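PDB 3KXW: saframycin Mx1 synthetase B from Legionella pneumophila subsp. pneumophila, which belongs to the ANL superfamily of AMP-binding enzymes, is also named a fatty acid AMP ligase, and holds 5'-O-[(S)-(dodecanoyloxy)(hydroxy)phosphoryl]adenosine in this structure. Local coordinates for residues L192-N197 against S406-K411; T333-G338 against N378-V383. All coordinates share one frame; numbering follows the deposited sequence.

Overall arrangement
From the N terminus, helix 189-202 comes first and supplies residues 192-197. The chain reaches 333-338, a loop leading into strand 335-338, before turning back at 378-383, where interaction 2 closes a loop of about forty residues free of helix. Only then does 406-411, the loop after strand 400-405, return to the helix in interaction 1, so interaction 2 is nested inside the larger loop. Their centres lie about 10 Å apart and they touch: Ser408 O reaches Thr333 OG1 and Ser406 OG reaches Gln381 OE1. Together they join the helix, the edge of the mixed sheet that includes strand 323-328, and the antiparallel sheet of strands 382-386 and 400-405.

Interaction 1: residues L192-N197 against S406-K411; sequences LLDNLN and SNSVAK
Asp194 lays its carboxylate over the turn formed by Ser406 to Val409, with CG packed 3.7 Å from Asn407 CB and OD2 directed at the hydroxyl of Ser408. The short bond from Ser408 OG to Asp194 OD2 measures 2.5 Å and uses the anti lone pair of the oxygen, the one turned away from OD1. One helical position on, Asn195 reaches the same hydroxyl from another side: its ND2 donates to Ser408 OG over 3.1 Å, at an N-H...O angle of 159° and with the oxygen close to the amide plane. Ser408 OG is thus gripped twice, giving a hydrogen to the carboxylate while taking one from the amide. Its chi1 of -71° sets OG beside its own backbone N and opposite its carbonyl carbon, which carries the hydroxyl to the helix where the two backbones come closest, Asn195 CA to Ser408 CA, 5.6 Å. OD1 of Asp194 receives a hydrogen from a water at 2.8 Å, and that water makes a second, weak bond to Asn407 OD1. Across this bridge the carboxylate and the Asn407 amide stand nearly perpendicular, 80° apart. Lys198, one helical turn beyond Asp194, forms a salt bridge with OD2, which probably favours the ionised carboxylate. The other end of the Asn195 amide is also occupied, since OD1 accepts from the backbone N of Leu335. Within the loop, Ser406 OG accepts from Ser408 N at 2.9 Å and is also bonded to Gln381, a pair of bonds that probably helps to hold Ser408 toward the helix. A type I beta turn, with an ST turn built on Ser406, is here docked by the Ser408 hydroxyl on the side of helix 189-202, joining the loop after strand 400-405 to that helix within the AMP-binding enzyme family region.

Interaction 2: residues T333-G338 against N378-V383; sequences TLLVTG and NPIQEV. With 1ZZ (5'-O-[(S)-(dodecanoyloxy)(hydroxy)phosphoryl]adenosine), chain B.
Val336, Ile380 and Gln381 bury the most surface here, and the carbonyl of Val336 is their meeting point. Val336 O accepts from Ile380 N at 2.8 Å and from Gln381 N at 3.1 Å, both donors lying in the carbonyl plane. The extended side chain of Gln381 runs across the valine, close to CG2, and its NE2 donates almost straight to Leu335 O (2.8 Å, 169°), coming from above that carbonyl's plane; NE2 also bonds Ala332 O, while OE1 bonds Ser406. Val336 CG1 meets Val383 CG2 at 3.6 Å, the two side chains crossing at about a right angle. With chi1 -65°, Ile380 sends CG1 back beside its own N, so that CD1 lies over Gly338 N (3.5 Å) and against Leu335 CD2. Beyond it Gly338 and Asn378 form an antiparallel hydrogen-bonded pair; on the other side of strand 335-338, Val336 and Thr337 both face Tyr327 of strand 323-328, a classic beta bulge. Leu334 CD1 and Leu335 CD1 approach C11 and C7 of 1ZZ. Backbone and amide bonds thus fix the strand, while Leu334 and Leu335 present methyl groups to the acyl chain, a contact apolar on both sides.

Interaction 1: residues L192-N197 against S406-K411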
ATOM      1  N   LEU A 192      -7.252   7.782 -13.737  1.00 13.81           N
ATOM      2  CA  LEU A 192      -7.928   6.769 -12.951  1.00 13.45           C
ATOM      3  C   LEU A 192      -8.615   5.743 -13.847  1.00 14.13           C
ATOM      4  O   LEU A 192      -8.380   4.541 -13.714  1.00 12.27           O
ATOM      5  CB  LEU A 192      -8.938   7.431 -12.023  1.00 13.08           C
ATOM      6  CG  LEU A 192      -9.793   6.466 -11.191  1.00 14.57           C
ATOM      7  CD1 LEU A 192      -8.935   5.595 -10.269  1.00 13.64           C
ATOM      8  CD2 LEU A 192     -10.820   7.246 -10.394  1.00 13.90           C
ATOM      9  N   LEU A 193      -9.465   6.205 -14.760  1.00 14.16           N
ATOM     10  CA  LEU A 193     -10.130   5.259 -15.661  1.00 14.50           C
ATOM     11  C   LEU A 193      -9.118   4.485 -16.497  1.00 14.72           C
ATOM     12  O   LEU A 193      -9.298   3.310 -16.762  1.00 15.55           O
ATOM     13  CB  LEU A 193     -11.142   5.963 -16.566  1.00 17.23           C
ATOM     14  CG  LEU A 193     -12.408   6.559 -15.919  1.00 15.72           C
ATOM     15  CD1 LEU A 193     -13.249   7.245 -17.033  1.00 17.90           C
ATOM     16  CD2 LEU A 193     -13.216   5.486 -15.195  1.00 14.87           C
ATOM     17  N   ASP A 194      -8.052   5.135 -16.938  1.00 14.61           N
ATOM     18  CA  ASP A 194      -7.090   4.415 -17.742  1.00 15.00           C
ATOM     19  C   ASP A 194      -6.509   3.236 -16.951  1.00 14.53           C
ATOM     20  O   ASP A 194      -6.359   2.115 -17.467  1.00 13.40           O
ATOM     21  CB  ASP A 194      -5.937   5.303 -18.157  1.00 14.68           C
ATOM     22  CG  ASP A 194      -5.007   4.598 -19.117  1.00 17.17           C
ATOM     23  OD1 ASP A 194      -5.416   4.410 -20.274  1.00 18.69           O
ATOM     24  OD2 ASP A 194      -3.896   4.204 -18.721  1.00 14.13           O
ATOM     25  N   ASN A 195      -6.136   3.501 -15.709  1.00 13.33           N
ATOM     26  CA  ASN A 195      -5.521   2.442 -14.913  1.00 12.76           C
ATOM     27  C   ASN A 195      -6.497   1.359 -14.484  1.00 13.70           C
ATOM     28  O   ASN A 195      -6.152   0.180 -14.496  1.00 13.11           O
ATOM     29  CB  ASN A 195      -4.733   2.979 -13.720  1.00 11.24           C
ATOM     30  CG  ASN A 195      -3.571   2.052 -13.353  1.00 13.22           C
ATOM     31  OD1 ASN A 195      -3.573   1.395 -12.317  1.00 12.48           O
ATOM     32  ND2 ASN A 195      -2.590   1.973 -14.244  1.00 13.05           N
ATOM     33  N   LEU A 196      -7.713   1.755 -14.108  1.00 13.04           N
ATOM     34  CA  LEU A 196      -8.753   0.786 -13.789  1.00 13.95           C
ATOM     35  C   LEU A 196      -8.970  -0.174 -14.942  1.00 13.34           C
ATOM     36  O   LEU A 196      -9.200  -1.342 -14.732  1.00 13.77           O
ATOM     37  CB  LEU A 196     -10.096   1.456 -13.429  1.00 12.88           C
ATOM     38  CG  LEU A 196     -10.098   2.402 -12.224  1.00 15.54           C
ATOM     39  CD1 LEU A 196     -11.484   2.902 -11.897  1.00 13.14           C
ATOM     40  CD2 LEU A 196      -9.383   1.827 -10.972  1.00 12.62           C
ATOM     41  N   ASN A 197      -8.928   0.333 -16.162  1.00 16.41           N
ATOM     42  CA  ASN A 197      -9.081  -0.538 -17.326  1.00 15.42           C
ATOM     43  C   ASN A 197      -7.880  -1.468 -17.488  1.00 16.39           C
ATOM     44  O   ASN A 197      -8.024  -2.649 -17.828  1.00 15.20           O
ATOM     45  CB  ASN A 197      -9.244   0.290 -18.603  1.00 18.56           C
ATOM     46  CG  ASN A 197      -9.271  -0.585 -19.855  1.00 22.50           C
ATOM     47  OD1 ASN A 197     -10.151  -1.434 -20.006  1.00 29.16           O
ATOM     48  ND2 ASN A 197      -8.308  -0.381 -20.746  1.00 28.15           N
ATOM     49  N   SER A 406       2.438   6.682 -20.048  1.00 16.18           N
ATOM     50  CA  SER A 406       1.122   6.253 -20.506  1.00 16.24           C
ATOM     51  C   SER A 406       0.071   7.237 -20.002  1.00 17.44           C
ATOM     52  O   SER A 406       0.370   8.147 -19.226  1.00 15.35           O
ATOM     53  CB  SER A 406       0.765   4.849 -19.974  1.00 17.29           C
ATOM     54  OG  SER A 406       0.194   4.923 -18.661  1.00 14.90           O
ATOM     55  N   ASN A 407      -1.170   7.024 -20.413  1.00 16.48           N
ATOM     56  CA  ASN A 407      -2.271   7.854 -19.940  1.00 18.09           C
ATOM     57  C   ASN A 407      -2.560   7.688 -18.434  1.00 17.04           C
ATOM     58  O   ASN A 407      -3.371   8.425 -17.861  1.00 16.32           O
ATOM     59  CB  ASN A 407      -3.519   7.564 -20.762  1.00 19.61           C
ATOM     60  CG  ASN A 407      -3.468   8.204 -22.150  1.00 22.60           C
ATOM     61  OD1 ASN A 407      -4.146   7.757 -23.068  1.00 27.54           O
ATOM     62  ND2 ASN A 407      -2.660   9.240 -22.300  1.00 21.33           N
ATOM     63  N   SER A 408      -1.914   6.711 -17.796  1.00 14.36           N
ATOM     64  CA  SER A 408      -2.038   6.529 -16.339  1.00 14.13           C
ATOM     65  C   SER A 408      -1.030   7.366 -15.559  1.00 15.51           C
ATOM     66  O   SER A 408      -1.099   7.448 -14.333  1.00 15.04           O
ATOM     67  CB  SER A 408      -1.869   5.031 -15.948  1.00 13.25           C
ATOM     68  OG  SER A 408      -2.995   4.254 -16.365  1.00 12.05           O
ATOM     69  N   VAL A 409      -0.074   7.969 -16.251  1.00 14.97           N
ATOM     70  CA  VAL A 409       0.915   8.779 -15.557  1.00 16.51           C
ATOM     71  C   VAL A 409       0.277  10.062 -15.054  1.00 16.27           C
ATOM     72  O   VAL A 409      -0.334  10.812 -15.813  1.00 13.99           O
ATOM     73  CB  VAL A 409       2.134   9.108 -16.438  1.00 16.07           C
ATOM     74  CG1 VAL A 409       2.953  10.214 -15.791  1.00 15.75           C
ATOM     75  CG2 VAL A 409       2.968   7.826 -16.667  1.00 15.76           C
ATOM     76  N   ALA A 410       0.424  10.289 -13.763  1.00 13.10           N
ATOM     77  CA  ALA A 410      -0.249  11.377 -13.070  1.00 16.08           C
ATOM     78  C   ALA A 410       0.284  12.756 -13.473  1.00 17.41           C
ATOM     79  O   ALA A 410       1.303  12.891 -14.158  1.00 15.41           O
ATOM     80  CB  ALA A 410      -0.143  11.178 -11.565  1.00 14.99           C
ATOM     81  N   LYS A 411      -0.419  13.778 -13.002  1.00 18.14           N
ATOM     82  CA  LYS A 411      -0.201  15.152 -13.405  1.00 20.98           C
ATOM     83  C   LYS A 411       0.916  15.891 -12.630  1.00 22.62           C
ATOM     84  O   LYS A 411       1.392  16.943 -13.053  1.00 25.69           O
ATOM     85  CB  LYS A 411      -1.544  15.904 -13.272  1.00 22.44           C
ATOM     86  CG  LYS A 411      -1.474  17.418 -13.514  1.00 28.80           C
ATOM     87  CD  LYS A 411      -0.836  17.753 -14.843  1.00 32.79           C
ATOM     88  CE  LYS A 411      -1.089  19.214 -15.210  1.00 34.44           C
ATOM     89  NZ  LYS A 411      -0.533  19.526 -16.570  1.00 38.80           N
TER
HETATM   90  O   HOH W   1      -6.867   6.309 -21.675  1.00 28.12           O

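Interaction 2: residues T333-G338 against N378-V383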
ATOM      1  N   THR A 333      -0.436   6.179 -11.212  1.00 13.32           N
ATOM      2  CA  THR A 333      -1.744   5.771 -10.739  1.00 12.44           C
ATOM      3  C   THR A 333      -1.648   4.478  -9.954  1.00 12.84           C
ATOM      4  O   THR A 333      -1.844   4.477  -8.748  1.00 12.60           O
ATOM      5  CB  THR A 333      -2.809   5.710 -11.876  1.00 12.10           C
ATOM      6  OG1 THR A 333      -2.913   7.006 -12.476  1.00 13.23           O
ATOM      7  CG2 THR A 333      -4.132   5.363 -11.321  1.00 13.13           C
ATOM      8  N   LEU A 334      -1.312   3.376 -10.621  1.00 12.20           N
ATOM      9  CA  LEU A 334      -1.022   2.164  -9.864  1.00 13.00           C
ATOM     10  C   LEU A 334      -0.232   1.178 -10.689  1.00 12.43           C
ATOM     11  O   LEU A 334       0.982   1.113 -10.565  1.00 13.36           O
ATOM     12  CB  LEU A 334      -2.296   1.504  -9.337  1.00 12.83           C
ATOM     13  CG  LEU A 334      -2.048   0.309  -8.397  1.00 14.29           C
ATOM     14  CD1 LEU A 334      -1.432   0.771  -7.082  1.00 16.40           C
ATOM     15  CD2 LEU A 334      -3.368  -0.416  -8.161  1.00 16.37           C
ATOM     16  N   LEU A 335      -0.913   0.416 -11.532  1.00 11.61           N
ATOM     17  CA  LEU A 335      -0.289  -0.773 -12.138  1.00 11.30           C
ATOM     18  C   LEU A 335       0.563  -0.434 -13.352  1.00 13.32           C
ATOM     19  O   LEU A 335       0.054   0.167 -14.296  1.00 12.92           O
ATOM     20  CB  LEU A 335      -1.381  -1.780 -12.528  1.00 11.42           C
ATOM     21  CG  LEU A 335      -0.952  -3.052 -13.248  1.00 11.94           C
ATOM     22  CD1 LEU A 335      -0.051  -3.943 -12.339  1.00 11.13           C
ATOM     23  CD2 LEU A 335      -2.194  -3.807 -13.740  1.00 11.11           C
ATOM     24  N   VAL A 336       1.832  -0.866 -13.340  1.00 11.44           N
ATOM     25  CA  VAL A 336       2.796  -0.594 -14.424  1.00 14.41           C
ATOM     26  C   VAL A 336       3.212  -1.872 -15.143  1.00 12.68           C
ATOM     27  O   VAL A 336       3.208  -1.912 -16.373  1.00 13.48           O
ATOM     28  CB  VAL A 336       4.053   0.152 -13.896  1.00 12.20           C
ATOM     29  CG1 VAL A 336       5.149   0.311 -14.986  1.00 12.55           C
ATOM     30  CG2 VAL A 336       3.639   1.518 -13.373  1.00 11.41           C
ATOM     31  N   THR A 337       3.555  -2.913 -14.382  1.00 13.01           N
ATOM     32  CA  THR A 337       3.896  -4.209 -14.985  1.00 14.12           C
ATOM     33  C   THR A 337       3.200  -5.367 -14.279  1.00 15.26           C
ATOM     34  O   THR A 337       2.929  -5.297 -13.092  1.00 13.95           O
ATOM     35  CB  THR A 337       5.440  -4.499 -14.974  1.00 14.38           C
ATOM     36  OG1 THR A 337       5.899  -4.740 -13.637  1.00 13.05           O
ATOM     37  CG2 THR A 337       6.214  -3.343 -15.547  1.00 14.32           C
ATOM     38  N   GLY A 338       2.928  -6.434 -15.029  1.00 14.05           N
ATOM     39  CA  GLY A 338       2.370  -7.650 -14.488  1.00 14.64           C
ATOM     40  C   GLY A 338       2.341  -8.722 -15.557  1.00 16.02           C
ATOM     41  O   GLY A 338       2.336  -8.413 -16.749  1.00 16.55           O
ATOM     42  N   ASN A 378       5.243  -8.233 -17.522  1.00 15.64           N
ATOM     43  CA  ASN A 378       5.459  -7.505 -18.755  1.00 17.11           C
ATOM     44  C   ASN A 378       5.049  -6.062 -18.566  1.00 15.73           C
ATOM     45  O   ASN A 378       4.140  -5.808 -17.797  1.00 14.99           O
ATOM     46  CB  ASN A 378       4.557  -8.093 -19.845  1.00 17.67           C
ATOM     47  CG  ASN A 378       4.858  -9.534 -20.128  1.00 21.60           C
ATOM     48  OD1 ASN A 378       5.919  -9.870 -20.659  1.00 22.34           O
ATOM     49  ND2 ASN A 378       3.941 -10.402 -19.758  1.00 21.87           N
ATOM     50  N   PRO A 379       5.667  -5.126 -19.316  1.00 17.09           N
ATOM     51  CA  PRO A 379       5.188  -3.736 -19.272  1.00 15.97           C
ATOM     52  C   PRO A 379       3.737  -3.631 -19.720  1.00 15.74           C
ATOM     53  O   PRO A 379       3.400  -4.065 -20.827  1.00 17.97           O
ATOM     54  CB  PRO A 379       6.095  -3.024 -20.273  1.00 17.21           C
ATOM     55  CG  PRO A 379       7.378  -3.832 -20.275  1.00 18.58           C
ATOM     56  CD  PRO A 379       6.908  -5.266 -20.102  1.00 18.38           C
ATOM     57  N   ILE A 380       2.882  -3.075 -18.868  1.00 15.86           N
ATOM     58  CA  ILE A 380       1.500  -2.797 -19.226  1.00 15.49           C
ATOM     59  C   ILE A 380       1.395  -1.327 -19.594  1.00 16.69           C
ATOM     60  O   ILE A 380       0.751  -0.990 -20.580  1.00 19.78           O
ATOM     61  CB  ILE A 380       0.564  -3.151 -18.068  1.00 16.03           C
ATOM     62  CG1 ILE A 380       0.608  -4.662 -17.824  1.00 15.56           C
ATOM     63  CG2 ILE A 380      -0.871  -2.652 -18.341  1.00 17.00           C
ATOM     64  CD1 ILE A 380       0.076  -5.092 -16.474  1.00 14.96           C
ATOM     65  N   GLN A 381       2.016  -0.452 -18.791  1.00 13.65           N
ATOM     66  CA  GLN A 381       2.334   0.890 -19.238  1.00 15.15           C
ATOM     67  C   GLN A 381       3.663   0.782 -19.965  1.00 15.67           C
ATOM     68  O   GLN A 381       4.407  -0.152 -19.725  1.00 17.34           O
ATOM     69  CB  GLN A 381       2.460   1.858 -18.059  1.00 13.75           C
ATOM     70  CG  GLN A 381       1.183   1.925 -17.214  1.00 15.17           C
ATOM     71  CD  GLN A 381       1.181   3.080 -16.225  1.00 14.97           C
ATOM     72  OE1 GLN A 381       1.617   4.201 -16.535  1.00 15.20           O
ATOM     73  NE2 GLN A 381       0.701   2.809 -15.025  1.00 13.04           N
ATOM     74  N   GLU A 382       3.965   1.727 -20.856  1.00 17.66           N
ATOM     75  CA  GLU A 382       5.278   1.721 -21.507  1.00 16.67           C
ATOM     76  C   GLU A 382       6.398   1.906 -20.474  1.00 18.46           C
ATOM     77  O   GLU A 382       6.352   2.840 -19.670  1.00 16.86           O
ATOM     78  CB  GLU A 382       5.378   2.798 -22.592  1.00 19.43           C
ATOM     79  CG  GLU A 382       6.834   2.964 -23.119  1.00 22.06           C
ATOM     80  CD  GLU A 382       6.997   4.116 -24.126  1.00 29.96           C
ATOM     81  OE1 GLU A 382       6.007   4.465 -24.802  1.00 34.36           O
ATOM     82  OE2 GLU A 382       8.115   4.661 -24.239  1.00 31.70           O
ATOM     83  N   VAL A 383       7.408   1.031 -20.516  1.00 17.04           N
ATOM     84  CA  VAL A 383       8.532   1.065 -19.576  1.00 16.81           C
ATOM     85  C   VAL A 383       9.852   1.158 -20.348  1.00 17.12           C
ATOM     86  O   VAL A 383      10.095   0.364 -21.255  1.00 17.98           O
ATOM     87  CB  VAL A 383       8.586  -0.228 -18.714  1.00 15.15           C
ATOM     88  CG1 VAL A 383       9.942  -0.348 -17.995  1.00 15.78           C
ATOM     89  CG2 VAL A 383       7.441  -0.261 -17.723  1.00 14.68           C
TER
HETATM   90  P   1ZZ B 589       3.617   3.474  -3.814  1.00 27.29           P
HETATM   91  C1  1ZZ B 589      -6.894  -5.770  -8.069  1.00 19.84           C
HETATM   92  N1  1ZZ B 589       7.607  -1.284  -5.472  1.00 20.73           N
HETATM   93  O1  1ZZ B 589       3.331   0.244  -4.136  1.00 26.48           O
HETATM   94  C2  1ZZ B 589      -5.494  -5.515  -7.496  1.00 15.74           C
HETATM   95  N2  1ZZ B 589       6.226  -2.670  -6.555  1.00 16.13           N
HETATM   96  O2  1ZZ B 589       2.531   2.419  -4.504  1.00 30.34           O
HETATM   97  C3  1ZZ B 589      -4.547  -4.906  -8.538  1.00 16.89           C
HETATM   98  N3  1ZZ B 589       9.761  -2.776  -5.582  1.00 19.79           N
HETATM   99  O3  1ZZ B 589       3.565   4.733  -4.527  1.00 24.51           O
HETATM  100  C4  1ZZ B 589      -3.328  -4.264  -7.858  1.00 16.04           C
HETATM  101  N4  1ZZ B 589       9.324  -4.870  -6.693  1.00 18.51           N
HETATM  102  O4  1ZZ B 589       3.201   3.673  -2.267  1.00 35.96           O
HETATM  103  C5  1ZZ B 589      -2.153  -4.041  -8.824  1.00 16.60           C
HETATM  104  N5  1ZZ B 589       7.286  -5.470  -7.665  1.00 15.58           N
HETATM  105  O5  1ZZ B 589       5.162   2.847  -3.829  1.00 25.13           O
HETATM  106  C6  1ZZ B 589      -0.958  -3.518  -8.014  1.00 17.21           C
HETATM  107  O6  1ZZ B 589       7.036   0.734  -4.146  1.00 23.97           O
HETATM  108  C7  1ZZ B 589       0.449  -3.329  -8.634  1.00 15.61           C
HETATM  109  O7  1ZZ B 589       9.704   1.265  -5.180  1.00 23.57           O
HETATM  110  C8  1ZZ B 589       1.631  -2.935  -7.726  1.00 15.64           C
HETATM  111  O8  1ZZ B 589       8.350   2.874  -6.488  1.00 20.22           O
HETATM  112  C9  1ZZ B 589       1.615  -1.413  -7.512  1.00 17.50           C
HETATM  113  C10 1ZZ B 589       2.215  -0.953  -6.162  1.00 18.02           C
HETATM  114  C11 1ZZ B 589       1.879   0.553  -5.971  1.00 20.47           C
HETATM  115  C12 1ZZ B 589       2.967   1.192  -5.087  1.00 25.25           C
HETATM  116  C13 1ZZ B 589       5.752   2.392  -5.027  1.00 26.53           C
HETATM  117  C14 1ZZ B 589       7.027   1.882  -4.765  1.00 23.64           C
HETATM  118  C15 1ZZ B 589       7.895   1.691  -6.062  1.00 20.57           C
HETATM  119  C16 1ZZ B 589       8.831   0.826  -5.716  1.00 24.15           C
HETATM  120  C17 1ZZ B 589       8.052  -0.091  -4.906  1.00 22.07           C
HETATM  121  C18 1ZZ B 589       6.268  -1.525  -5.984  1.00 19.13           C
HETATM  122  C19 1ZZ B 589       7.583  -3.278  -6.404  1.00 18.63           C
HETATM  123  C20 1ZZ B 589       8.384  -2.438  -5.817  1.00 18.59           C
HETATM  124  C21 1ZZ B 589      10.212  -3.949  -5.956  1.00 18.74           C
HETATM  125  C22 1ZZ B 589       8.143  -4.591  -6.909  1.00 17.34           C